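PDB 3GIR: aminomethyltransferase from Bartonella henselae, which is an enzyme of the aminomethyltransferase family, with a large N-terminal region of beta sheets and helices and a C-terminal beta-barrel domain. Local coordinates for residues A[80-85]-A[171-176]; A[206-211]-A[223-228]; A[311-316]-A[376-381]. All coordinates share one frame; numbering follows the deposited sequence. Where two conformers were deposited one is given.

Contact 1. Residues A[80-85]-A[171-176]; sequences DISHMK and ERVLLA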
loop_
_atom_site.group_PDB
_atom_site.type_symbol
_atom_site.label_atom_id
_atom_site.label_comp_id
_atom_site.label_asym_id
_atom_site.label_seq_id
_atom_site.Cartn_x
_atom_site.Cartn_y
_atom_site.Cartn_z
ATOM N N ASP A 80 -9.035 -9.983 -2.744
ATOM C CA ASP A 80 -9.368 -9.445 -4.028
ATOM C C ASP A 80 -9.091 -7.948 -4.009
ATOM O O ASP A 80 -9.804 -7.151 -3.369
ATOM C CB ASP A 80 -10.849 -9.707 -4.389
ATOM C CG ASP A 80 -11.161 -9.302 -5.802
ATOM O OD1 ASP A 80 -10.315 -8.625 -6.462
ATOM O OD2 ASP A 80 -12.302 -9.606 -6.267
ATOM N N ILE A 81 -8.035 -7.538 -4.720
ATOM C CA ILE A 81 -7.575 -6.178 -4.791
ATOM C C ILE A 81 -7.680 -5.650 -6.237
ATOM O O ILE A 81 -6.908 -4.816 -6.686
ATOM C CB ILE A 81 -6.169 -5.984 -4.126
ATOM C CG1 ILE A 81 -5.170 -6.901 -4.741
ATOM C CG2 ILE A 81 -6.303 -6.235 -2.598
ATOM C CD1 ILE A 81 -3.733 -6.540 -4.248
ATOM N N SER A 82 -8.751 -6.073 -6.922
ATOM C CA SER A 82 -8.994 -5.737 -8.312
ATOM C C SER A 82 -9.416 -4.294 -8.487
ATOM O O SER A 82 -9.606 -3.857 -9.615
ATOM C CB SER A 82 -10.058 -6.654 -8.939
ATOM O OG SER A 82 -9.615 -8.002 -8.934
ATOM N N HIS A 83 -9.615 -3.560 -7.389
ATOM C CA HIS A 83 -9.877 -2.134 -7.385
ATOM C C HIS A 83 -8.613 -1.339 -7.649
ATOM O O HIS A 83 -8.682 -0.185 -8.098
ATOM C CB HIS A 83 -10.587 -1.728 -6.078
ATOM C CG HIS A 83 -9.785 -1.933 -4.849
ATOM N ND1 HIS A 83 -8.980 -3.037 -4.657
ATOM C CD2 HIS A 83 -9.588 -1.153 -3.748
ATOM C CE1 HIS A 83 -8.370 -2.960 -3.484
ATOM N NE2 HIS A 83 -8.706 -1.809 -2.912
ATOM N N MET A 84 -7.456 -1.918 -7.383
ATOM C CA MET A 84 -6.156 -1.333 -7.755
ATOM C C MET A 84 -6.017 -1.383 -9.269
ATOM O O MET A 84 -6.734 -2.109 -9.950
ATOM C CB MET A 84 -4.979 -2.124 -7.165
ATOM C CG MET A 84 -4.981 -2.332 -5.639
ATOM S SD MET A 84 -4.873 -0.849 -4.577
ATOM C CE MET A 84 -3.159 -0.562 -4.441
ATOM N N LYS A 85 -5.103 -0.579 -9.801
ATOM C CA LYS A 85 -4.947 -0.398 -11.243
ATOM C C LYS A 85 -3.525 -0.604 -11.678
ATOM O O LYS A 85 -2.616 -0.002 -11.120
ATOM C CB LYS A 85 -5.428 0.994 -11.716
ATOM C CG LYS A 85 -5.685 1.102 -13.181
ATOM C CD LYS A 85 -6.968 0.334 -13.581
ATOM C CE LYS A 85 -7.283 0.436 -15.031
ATOM N NZ LYS A 85 -8.588 -0.267 -15.288
ATOM N N GLU A 171 -6.872 -3.597 -18.014
ATOM C CA GLU A 171 -8.042 -4.244 -17.393
ATOM C C GLU A 171 -7.613 -5.597 -16.831
ATOM O O GLU A 171 -7.256 -6.508 -17.565
ATOM C CB GLU A 171 -9.161 -4.440 -18.416
ATOM C CG GLU A 171 -10.446 -4.909 -17.782
ATOM C CD GLU A 171 -11.705 -4.715 -18.642
ATOM O OE1 GLU A 171 -11.614 -4.926 -19.878
ATOM O OE2 GLU A 171 -12.794 -4.379 -18.079
ATOM N N ARG A 172 -7.610 -5.681 -15.506
ATOM C CA ARG A 172 -7.137 -6.870 -14.831
ATOM C C ARG A 172 -7.854 -7.154 -13.562
ATOM O O ARG A 172 -8.397 -6.253 -12.896
ATOM C CB ARG A 172 -5.655 -6.661 -14.432
ATOM C CG ARG A 172 -4.658 -6.493 -15.552
ATOM C CD ARG A 172 -4.402 -7.716 -16.305
ATOM N NE ARG A 172 -3.395 -7.553 -17.358
ATOM C CZ ARG A 172 -3.640 -7.215 -18.618
ATOM N NH1 ARG A 172 -4.862 -6.933 -19.013
ATOM N NH2 ARG A 172 -2.660 -7.133 -19.524
ATOM N N VAL A 173 -7.843 -8.424 -13.171
ATOM C CA VAL A 173 -8.082 -8.814 -11.770
ATOM C C VAL A 173 -6.744 -8.847 -11.113
ATOM O O VAL A 173 -5.760 -9.244 -11.712
ATOM C CB VAL A 173 -8.834 -10.159 -11.677
ATOM C CG1 VAL A 173 -8.619 -10.879 -10.324
ATOM C CG2 VAL A 173 -10.295 -9.910 -11.951
ATOM N N LEU A 174 -6.700 -8.437 -9.851
ATOM C CA LEU A 174 -5.516 -8.467 -9.044
ATOM C C LEU A 174 -5.882 -9.156 -7.733
ATOM O O LEU A 174 -6.836 -8.742 -7.030
ATOM C CB LEU A 174 -4.976 -7.052 -8.729
ATOM C CG LEU A 174 -3.578 -6.992 -8.036
ATOM C CD1 LEU A 174 -2.437 -7.533 -8.856
ATOM C CD2 LEU A 174 -3.362 -5.501 -7.685
ATOM N N LEU A 175 -5.150 -10.213 -7.396
ATOM C CA LEU A 175 -5.345 -11.009 -6.172
ATOM C C LEU A 175 -4.068 -10.935 -5.379
ATOM O O LEU A 175 -3.021 -11.056 -5.944
ATOM C CB LEU A 175 -5.664 -12.474 -6.462
ATOM C CG LEU A 175 -6.858 -12.722 -7.366
ATOM C CD1 LEU A 175 -6.960 -14.208 -7.765
ATOM C CD2 LEU A 175 -8.084 -12.313 -6.635
ATOM N N ALA A 176 -4.140 -10.787 -4.070
ATOM C CA ALA A 176 -2.995 -10.963 -3.206
ATOM C C ALA A 176 -3.161 -12.262 -2.433
ATOM O O ALA A 176 -4.203 -12.566 -1.948
ATOM C CB ALA A 176 -2.924 -9.783 -2.209
HETATM O O HOH W 1 -10.866 -4.947 -11.943
HETATM O O HOH W 2 -6.840 -4.256 -11.660
HETATM O O HOH W 3 -8.874 -3.245 -14.209
#

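Contact 2. Residues A[206-211]-A[223-228]; sequences QDWFIT and IALPIG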
loop_
_atom_site.group_PDB
_atom_site.type_symbol
_atom_site.label_atom_id
_atom_site.label_comp_id
_atom_site.label_asym_id
_atom_site.label_seq_id
_atom_site.Cartn_x
_atom_site.Cartn_y
_atom_site.Cartn_z
ATOM N N GLN A 206 1.688 -14.602 -21.052
ATOM C CA GLN A 206 1.151 -13.429 -21.645
ATOM C C GLN A 206 -0.007 -12.787 -20.817
ATOM O O GLN A 206 -0.958 -13.450 -20.478
ATOM C CB GLN A 206 0.675 -13.764 -23.066
ATOM C CG GLN A 206 0.185 -12.600 -23.832
ATOM C CD GLN A 206 1.333 -11.705 -24.345
ATOM O OE1 GLN A 206 2.431 -12.184 -24.660
ATOM N NE2 GLN A 206 1.095 -10.390 -24.342
ATOM N N ASP A 207 0.112 -11.499 -20.546
ATOM C CA ASP A 207 -0.877 -10.710 -19.810
ATOM C C ASP A 207 -1.003 -11.090 -18.304
ATOM O O ASP A 207 -1.882 -10.569 -17.636
ATOM C CB ASP A 207 -2.247 -10.710 -20.497
ATOM C CG ASP A 207 -2.241 -9.938 -21.858
ATOM O OD1 ASP A 207 -1.281 -9.223 -22.154
ATOM O OD2 ASP A 207 -3.250 -9.998 -22.582
ATOM N N TRP A 208 -0.118 -11.932 -17.789
ATOM C CA TRP A 208 -0.119 -12.243 -16.369
ATOM C C TRP A 208 1.095 -11.507 -15.775
ATOM O O TRP A 208 2.103 -11.316 -16.439
ATOM C CB TRP A 208 0.074 -13.745 -16.092
ATOM C CG TRP A 208 -1.105 -14.602 -16.266
ATOM C CD1 TRP A 208 -1.835 -14.731 -17.363
ATOM C CD2 TRP A 208 -1.570 -15.587 -15.331
ATOM N NE1 TRP A 208 -2.826 -15.669 -17.161
ATOM C CE2 TRP A 208 -2.694 -16.193 -15.914
ATOM C CE3 TRP A 208 -1.235 -15.902 -14.019
ATOM C CZ2 TRP A 208 -3.413 -17.192 -15.257
ATOM C CZ3 TRP A 208 -1.951 -16.892 -13.364
ATOM C CH2 TRP A 208 -3.029 -17.509 -13.999
ATOM N N PHE A 209 0.995 -11.089 -14.509
ATOM C CA PHE A 209 2.115 -10.417 -13.814
ATOM C C PHE A 209 2.113 -10.908 -12.392
ATOM O O PHE A 209 1.082 -10.790 -11.730
ATOM C CB PHE A 209 1.893 -8.890 -13.942
ATOM C CG PHE A 209 2.825 -8.018 -13.166
ATOM C CD1 PHE A 209 4.177 -8.132 -13.270
ATOM C CD2 PHE A 209 2.309 -7.032 -12.321
ATOM C CE1 PHE A 209 5.050 -7.283 -12.544
ATOM C CE2 PHE A 209 3.153 -6.161 -11.639
ATOM C CZ PHE A 209 4.542 -6.336 -11.718
ATOM N N ILE A 210 3.213 -11.512 -11.897
ATOM C CA ILE A 210 3.272 -11.983 -10.536
ATOM C C ILE A 210 4.435 -11.314 -9.858
ATOM O O ILE A 210 5.554 -11.282 -10.414
ATOM C CB ILE A 210 3.441 -13.514 -10.451
ATOM C CG1 ILE A 210 2.186 -14.170 -11.077
ATOM C CG2 ILE A 210 3.727 -13.999 -9.009
ATOM C CD1 ILE A 210 2.215 -15.744 -11.051
ATOM N N THR A 211 4.185 -10.815 -8.652
ATOM C CA THR A 211 5.216 -10.194 -7.819
ATOM C C THR A 211 5.239 -10.855 -6.437
ATOM O O THR A 211 4.213 -11.365 -5.966
ATOM C CB THR A 211 5.055 -8.665 -7.652
ATOM O OG1 THR A 211 3.787 -8.406 -6.989
ATOM C CG2 THR A 211 5.142 -7.862 -8.996
ATOM N N ILE A 223 -0.939 -11.400 -7.854
ATOM C CA ILE A 223 -1.134 -11.994 -9.187
ATOM C C ILE A 223 -2.143 -11.132 -9.965
ATOM O O ILE A 223 -3.264 -10.973 -9.514
ATOM C CB ILE A 223 -1.633 -13.431 -9.101
ATOM C CG1 ILE A 223 -0.765 -14.290 -8.182
ATOM C CG2 ILE A 223 -1.804 -14.066 -10.534
ATOM C CD1 ILE A 223 -1.408 -15.708 -7.780
ATOM N N ALA A 224 -1.744 -10.611 -11.134
ATOM C CA ALA A 224 -2.565 -9.811 -12.002
ATOM C C ALA A 224 -2.788 -10.626 -13.258
ATOM O O ALA A 224 -1.834 -11.197 -13.798
ATOM C CB ALA A 224 -1.908 -8.446 -12.349
ATOM N N LEU A 225 -4.024 -10.730 -13.676
ATOM C CA LEU A 225 -4.343 -11.538 -14.859
ATOM C C LEU A 225 -5.582 -11.017 -15.534
ATOM O O LEU A 225 -6.361 -10.280 -14.992
ATOM C CB LEU A 225 -4.510 -13.032 -14.480
ATOM C CG LEU A 225 -5.775 -13.498 -13.760
ATOM C CD1 LEU A 225 -5.714 -15.100 -13.718
ATOM C CD2 LEU A 225 -5.893 -12.912 -12.339
ATOM N N PRO A 226 -5.794 -11.435 -16.806
ATOM C CA PRO A 226 -6.979 -11.022 -17.485
ATOM C C PRO A 226 -8.248 -11.408 -16.745
ATOM O O PRO A 226 -8.310 -12.437 -16.077
ATOM C CB PRO A 226 -6.880 -11.781 -18.840
ATOM C CG PRO A 226 -5.456 -12.014 -18.987
ATOM C CD PRO A 226 -4.939 -12.300 -17.635
ATOM N N ILE A 227 -9.256 -10.595 -16.875
ATOM C CA ILE A 227 -10.547 -10.776 -16.203
ATOM C C ILE A 227 -11.216 -12.123 -16.525
ATOM O O ILE A 227 -11.694 -12.787 -15.611
ATOM C CB ILE A 227 -11.489 -9.567 -16.385
ATOM C CG1 ILE A 227 -10.895 -8.335 -15.678
ATOM C CG2 ILE A 227 -12.927 -9.878 -15.968
ATOM C CD1 ILE A 227 -11.619 -7.054 -16.081
ATOM N N GLY A 228 -11.115 -12.567 -17.770
ATOM C CA GLY A 228 -11.736 -13.857 -18.128
ATOM C C GLY A 228 -11.094 -15.092 -17.573
ATOM O O GLY A 228 -11.703 -16.187 -17.603
#

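Contact 3. Residues A[311-316]-A[376-381]; sequences VGLKPQ and IALSVH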
loop_
_atom_site.group_PDB
_atom_site.type_symbol
_atom_site.label_atom_id
_atom_site.label_comp_id
_atom_site.label_asym_id
_atom_site.label_seq_id
_atom_site.Cartn_x
_atom_site.Cartn_y
_atom_site.Cartn_z
ATOM N N VAL A 311 3.931 9.269 12.681
ATOM C CA VAL A 311 4.342 8.424 13.722
ATOM C C VAL A 311 3.364 7.290 14.023
ATOM O O VAL A 311 2.136 7.418 13.830
ATOM C CB VAL A 311 4.666 9.229 15.066
ATOM C CG1 VAL A 311 5.795 10.259 14.858
ATOM C CG2 VAL A 311 3.409 9.860 15.638
ATOM N N GLY A 312 3.926 6.201 14.560
ATOM C CA GLY A 312 3.107 5.209 15.195
ATOM C C GLY A 312 2.561 5.718 16.491
ATOM O O GLY A 312 3.253 6.495 17.185
ATOM N N LEU A 313 1.370 5.270 16.876
ATOM C CA LEU A 313 0.727 5.655 18.118
ATOM C C LEU A 313 0.128 4.444 18.794
ATOM O O LEU A 313 -0.582 3.676 18.163
ATOM C CB LEU A 313 -0.403 6.703 17.834
ATOM C CG LEU A 313 0.075 8.029 17.282
ATOM C CD1 LEU A 313 -1.137 8.845 16.636
ATOM C CD2 LEU A 313 0.794 8.882 18.329
ATOM N N LYS A 314 0.356 4.311 20.094
ATOM C CA LYS A 314 -0.214 3.224 20.891
ATOM C C LYS A 314 -1.175 3.779 21.899
ATOM O O LYS A 314 -0.811 4.379 22.878
ATOM C CB LYS A 314 0.892 2.384 21.564
ATOM C CG LYS A 314 0.403 1.235 22.343
ATOM C CD LYS A 314 1.531 0.478 23.139
ATOM C CE LYS A 314 0.910 -0.593 24.059
ATOM N NZ LYS A 314 1.985 -1.506 24.651
ATOM N N PRO A 315 -2.488 3.614 21.655
ATOM C CA PRO A 315 -3.495 4.043 22.626
ATOM C C PRO A 315 -3.331 3.305 23.951
ATOM O O PRO A 315 -3.039 2.116 23.937
ATOM C CB PRO A 315 -4.808 3.637 21.924
ATOM C CG PRO A 315 -4.521 3.618 20.576
ATOM C CD PRO A 315 -3.124 3.018 20.455
ATOM N N GLN A 316 -3.454 4.030 25.050
ATOM C CA GLN A 316 -3.348 3.433 26.420
ATOM C C GLN A 316 -4.746 3.125 26.865
ATOM O O GLN A 316 -5.331 3.786 27.730
ATOM C CB GLN A 316 -2.693 4.419 27.352
ATOM C CG GLN A 316 -1.275 4.711 26.935
ATOM C CD GLN A 316 -0.522 5.661 27.906
ATOM O OE1 GLN A 316 -0.971 5.992 29.044
ATOM N NE2 GLN A 316 0.618 6.109 27.431
ATOM N N ILE A 376 -7.701 10.930 27.039
ATOM C CA ILE A 376 -7.186 9.586 26.844
ATOM C C ILE A 376 -5.743 9.700 26.329
ATOM O O ILE A 376 -5.492 10.464 25.391
ATOM C CB ILE A 376 -7.935 8.777 25.728
ATOM C CG1 ILE A 376 -9.326 8.380 26.188
ATOM C CG2 ILE A 376 -7.149 7.454 25.345
ATOM C CD1 ILE A 376 -9.445 8.387 27.635
ATOM N N ALA A 377 -4.811 8.930 26.883
ATOM C CA ALA A 377 -3.404 9.064 26.489
ATOM C C ALA A 377 -3.054 8.083 25.373
ATOM O O ALA A 377 -3.591 6.967 25.309
ATOM C CB ALA A 377 -2.473 8.829 27.725
ATOM N N LEU A 378 -2.210 8.492 24.462
ATOM C CA LEU A 378 -1.545 7.597 23.488
ATOM C C LEU A 378 -0.025 7.837 23.650
ATOM O O LEU A 378 0.365 8.941 24.015
ATOM C CB LEU A 378 -1.835 7.974 22.054
ATOM C CG LEU A 378 -3.334 7.996 21.658
ATOM C CD1 LEU A 378 -4.052 9.336 22.039
ATOM C CD2 LEU A 378 -3.501 7.636 20.206
ATOM N N SER A 379 0.815 6.858 23.337
ATOM C CA SER A 379 2.227 7.155 23.300
ATOM C C SER A 379 2.753 6.946 21.884
ATOM O O SER A 379 2.346 6.010 21.143
ATOM C CB SER A 379 2.967 6.267 24.325
ATOM O OG SER A 379 2.763 4.882 24.041
ATOM N N VAL A 380 3.680 7.789 21.506
ATOM C CA VAL A 380 4.315 7.647 20.221
ATOM C C VAL A 380 5.112 6.341 20.260
ATOM O O VAL A 380 5.746 6.017 21.238
ATOM C CB VAL A 380 5.259 8.834 19.926
ATOM C CG1 VAL A 380 6.169 8.537 18.690
ATOM C CG2 VAL A 380 4.462 10.170 19.819
ATOM N N HIS A 381 4.994 5.526 19.215
ATOM C CA HIS A 381 5.419 4.129 19.222
ATOM C C HIS A 381 6.169 3.850 17.929
ATOM O O HIS A 381 5.830 4.332 16.856
ATOM C CB HIS A 381 4.244 3.166 19.377
ATOM C CG HIS A 381 4.602 1.747 19.714
ATOM N ND1 HIS A 381 5.099 0.841 18.782
ATOM C CD2 HIS A 381 4.482 1.067 20.870
ATOM C CE1 HIS A 381 5.297 -0.323 19.384
ATOM N NE2 HIS A 381 4.936 -0.216 20.647
HETATM O O HOH W 4 6.849 6.394 15.276
HETATM O O HOH W 5 4.673 -1.996 22.732
HETATM O O HOH W 6 -5.369 6.903 28.835
#

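Contact 1. Residues A[80-85]-A[171-176]
Ser82 carries its OG anti to the carbonyl carbon (chi1 -62°), which brings the hydroxyl to the backbone of Val173 and Leu174. In Ile81, CG1 stands between the backbone N and the carbonyl carbon (chi1 56°), and with the chain extended beyond it (chi2 171°), CD1 arrives at Leu174 and Ala176. Both residues lie where strand 76-80 ends in an Asx turn. A type I beta turn from Ile81 to Met84 follows, and the chain then enters strand 85-90. The antiparallel neighbour is strand 173-178, with Asp80 and Leu175 as a non-hydrogen-bonded pair. Next to that pair, Ile81 N donates to Leu174 O at 2.9 Å.

One residue further on, a side chain takes over the role of a backbone carbonyl. Leu174 N donates to Ser82 OG over 3.1 Å. This side of strand 173-178 thus stays bonded where the partner chain is already turning. Ser82 OG in turn donates to the syn lone pair of Asp80 OD1, 2.6 Å away. Ser82 N also donates to this carboxylate oxygen, closing the Asx turn. With one bond given and one received, the hydroxyl has its rotation fixed. Asp80 OD2 is held separately by His42.

The apolar part gathers round Leu174. Leu174 CD2 lies 3.6 Å from Ile81 CD1 and 3.8 Å from Met84 CB. Ala176 CB meets the same Ile81 CD1. At the other end the chains separate and water fills in. One water joins Ser82 O to Arg172 O, and another joins Lys85 NZ to Arg172 N. A third bridges Met84 O, 2.7 Å away, and Arg172 O, 2.8 Å away.

Contact 2. Residues A[206-211]-A[223-228]
Asp207 meets Pro226 at the open end of a beta hairpin made by strands 209-211 and 220-225. Asp207 CB lies 3.8 Å from Pro226 CG, and the Asp207 carbonyl oxygen faces Pro226 CD. Asp207 OD1 also has a long, weak ion pair with Arg172.

Trp208 comes next. It has the largest buried area of its segment and touches Ile223, Leu225 and Pro226. Its CG is anti to the carbonyl carbon (chi1 -79°), and the indole runs alongside Leu225, the two side chains pointing the same way. Leu225 covers one face of the ring. Its CB lies above the middle of the indole, and Leu225 CD1 makes a CH-pi contact 3.8 Å from the centroid of the Trp208 six-membered ring, 26° off the normal. Ile223 CG2 approaches obliquely, 4.0 Å from Trp208 CE3. Pro226 crosses the indole at about a right angle, with CD near Trp208 CD1. Leu233 of helix 227-238 also touches Trp208, Ile223 and Leu225.

Phe209 is the hydrogen-bonded partner of Ala224. Phe209 N donates to Ala224 O at 2.9 Å, and Ala224 N returns a bond of 2.9 Å to Phe209 O, in the carbonyl plane. Ala224 CB lies at the edge of the phenyl ring. This face of the sheet, with Phe209 and Ala224, packs against Leu86 of strand 85-90.

Ile210 turns back to the face of Ile223, its non-hydrogen-bonded partner. The two side chains lie side by side, Ile210 CG1 being 4.0 Å from Ile223 CG2.

Two backbone bonds set the register. The side chains add apolar packing, of aliphatic groups on the indole and on one another, so their cohesion across the hairpin comes from dispersion and CH-pi contact.

Contact 3. Residues A[311-316]-A[376-381]
Leu313, Val380, Pro315 and Leu378 form the tightly packed side of two antiparallel strands in the C-terminal barrel domain. Leu378 CD2 is the shared contact point. Leu378 CD2 lies 4.0 Å from Leu313 CB and 4.2 Å from Pro315 CG. Leu313 CD2 reaches Val380 CG2, the two side chains crossing obliquely, and Val311 CB meets Val380 CG1. Leu327 of strand 326-328 packs on both Leu313 and Leu378, and Ile321 covers Pro315 and Leu378, so this face is buried.

The backbones are held by a ladder that is regular at Lys314 and Ser379 and loosens toward Gly312 and His381. Lys314 N donates to Ser379 O at 2.8 Å, and Ser379 N returns a bond to Lys314 O. Gln316 N donates to Ala377 O, and His381 N to Gly312 O. Pro315 falls in a non-hydrogen-bonded pair with Leu378, so no N-H is required of it on the side of strand 374-381.

The other side is looser and wetter. Lys314 is exposed. Its CG stands anti to the backbone N (chi1 -178°) and the chain runs on extended past His381, with Lys314 CD 3.8 Å from His381 CD2. Gln316, also extended, lays its amide over Ala377, with Gln316 OE1 3.5 Å from Ala377 CB. Waters fasten the ends. One accepts from Gly312 N and donates to His381 O. Another accepts from Ala377 N and makes a weak bond to Gln316 O. The His381 ring stacks on Phe385. A third water lies in the His381 ring plane at its edge, 2.8 Å from His381 NE2, and is weakly bonded by Lys314 NZ at 3.3 Å.

From the N terminus, contact 1 comes first and closes a loop of 85 residues that holds strands 85-90 to 166-169. Contact 2 follows and closes a short hairpin with 11 residues between its segments. Contact 3 closes a third loop of 59 residues, about half of them strand and none helix. The three are in series; none nests in or crosses another. Contacts 1 and 2 belong to one mixed sheet, because strands 173-178 and 220-225 are neighbours, probably bonded through Val173 N to Leu225 O. Contact 3 lies across the chain's centre in the C-terminal barrel domain, its centre about 33 Å from that of contact 1.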